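Local coordinates for protein MupZ (Pseudomonas fluorescens, PDB 6FXD) that probably acts as an epoxide hydrolase that helps form the oxygen heterocycles of the antibiotic mupirocin during its biosynthesis, at residues A[114-117]-A[118-122]. Sequence-based numbering, arbitrary orientation.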
# COMPACT_ATOMS: atom_id res chain seq x y z
N ASP A 114 14.07 -5.40 -5.94
CA ASP A 114 15.04 -6.30 -5.32
C ASP A 114 15.49 -7.39 -6.28
O ASP A 114 16.64 -7.84 -6.21
CB ASP A 114 14.45 -6.92 -4.05
CG ASP A 114 14.36 -5.93 -2.89
OD1 ASP A 114 14.97 -4.85 -2.97
OD2 ASP A 114 13.68 -6.25 -1.89
N LYS A 115 14.61 -7.84 -7.18
CA LYS A 115 14.96 -8.87 -8.15
C LYS A 115 15.79 -8.33 -9.31
O LYS A 115 16.35 -9.14 -10.07
CB LYS A 115 13.69 -9.53 -8.70
CG LYS A 115 12.77 -10.12 -7.62
CD LYS A 115 11.41 -10.52 -8.20
CE LYS A 115 10.47 -10.99 -7.09
NZ LYS A 115 9.11 -11.35 -7.58
N LEU A 116 15.91 -7.01 -9.44
CA LEU A 116 16.60 -6.38 -10.55
C LEU A 116 17.97 -5.81 -10.18
O LEU A 116 18.78 -5.58 -11.09
CB LEU A 116 15.73 -5.24 -11.12
CG LEU A 116 14.37 -5.65 -11.69
CD1 LEU A 116 13.52 -4.45 -12.08
CD2 LEU A 116 14.55 -6.61 -12.87
N ARG A 117 18.24 -5.57 -8.89
CA ARG A 117 19.47 -4.86 -8.52
C ARG A 117 20.72 -5.65 -8.90
O ARG A 117 21.74 -5.07 -9.28
CB ARG A 117 19.46 -4.50 -7.03
CG ARG A 117 18.39 -3.47 -6.69
CD ARG A 117 18.37 -3.08 -5.22
NE ARG A 117 17.34 -2.09 -4.91
CZ ARG A 117 17.50 -0.77 -4.95
NH1 ARG A 117 18.67 -0.24 -5.27
NH2 ARG A 117 16.49 0.03 -4.65
N GLY A 118 20.66 -6.98 -8.81
CA GLY A 118 21.76 -7.83 -9.22
C GLY A 118 21.93 -7.89 -10.73
O GLY A 118 22.97 -7.52 -11.27
N PRO A 119 20.90 -8.37 -11.44
CA PRO A 119 21.02 -8.49 -12.91
C PRO A 119 21.31 -7.19 -13.64
O PRO A 119 21.97 -7.23 -14.68
CB PRO A 119 19.66 -9.07 -13.33
CG PRO A 119 19.10 -9.70 -12.11
CD PRO A 119 19.65 -8.97 -10.94
N LEU A 120 20.82 -6.04 -13.16
CA LEU A 120 21.00 -4.79 -13.87
C LEU A 120 22.17 -3.96 -13.35
O LEU A 120 22.36 -2.83 -13.80
CB LEU A 120 19.71 -3.95 -13.81
CG LEU A 120 18.45 -4.65 -14.31
CD1 LEU A 120 17.27 -3.68 -14.30
CD2 LEU A 120 18.69 -5.20 -15.70
N ALA A 121 22.97 -4.50 -12.42
CA ALA A 121 24.04 -3.71 -11.83
C ALA A 121 24.97 -3.14 -12.89
O ALA A 121 25.47 -2.01 -12.76
CB ALA A 121 24.82 -4.56 -10.83
N PHE A 122 25.18 -3.88 -13.98
CA PHE A 122 26.09 -3.43 -15.03
C PHE A 122 25.61 -2.16 -15.72
O PHE A 122 26.41 -1.46 -16.35
CB PHE A 122 26.31 -4.55 -16.06
CG PHE A 122 25.18 -4.73 -17.04
CD1 PHE A 122 24.07 -5.49 -16.70
CD2 PHE A 122 25.24 -4.15 -18.30
CE1 PHE A 122 23.03 -5.66 -17.60
CE2 PHE A 122 24.20 -4.32 -19.21
CZ PHE A 122 23.10 -5.08 -18.86
O HOH W 1 18.79 -8.86 -7.50
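Leu116 and Leu120 share a first torsion, CG lying anti to the carbonyl carbon and beside the backbone N (chi1 -61° and -55°), and meet where CB of Leu116 lies 3.9 Å from CD1 of Leu120. Both are buried, packing on Val106 of strand 100-108 and on helix 78-94, Leu116 at Ala78 and Leu82, Leu120 at Leu85. The backbone ties the pair together as well: Leu120 N donates to Leu116 O over 2.9 Å, with an N-H...O angle of 154°. CB of Leu120 approaches the same oxygen to 3.3 Å. The Pro119 ring comes alongside, its CD 3.4 Å from Lys115 O and 3.5 Å from Leu116 O, and its side chain also reaches Leu82. Gly118 to Ala121 form a type I beta turn, closed by Ala121 N bonding to Gly118 O at 3.2 Å. At the preceding bend a water accepts from Gly118 N, 3.0 Å away, and donates to Asp114 O, bridging two backbone groups that do not meet directly. Two salt bridges tether the loop separately: Arg117, extended from CG to NE, reaches Glu129 of strand 126-135 through NH2, and Lys115 NZ pairs with Glu112 of helix 110-113. This loop, linking helix 110-113 to strand 126-135, thus packs its leucines against both helix 78-94 and Val106. With Leu116 O accepting from Leu120 N, and the water serving Asp114 O and Gly118 N, these main-chain polar groups are paired within the loop while the leucine side chains are buried.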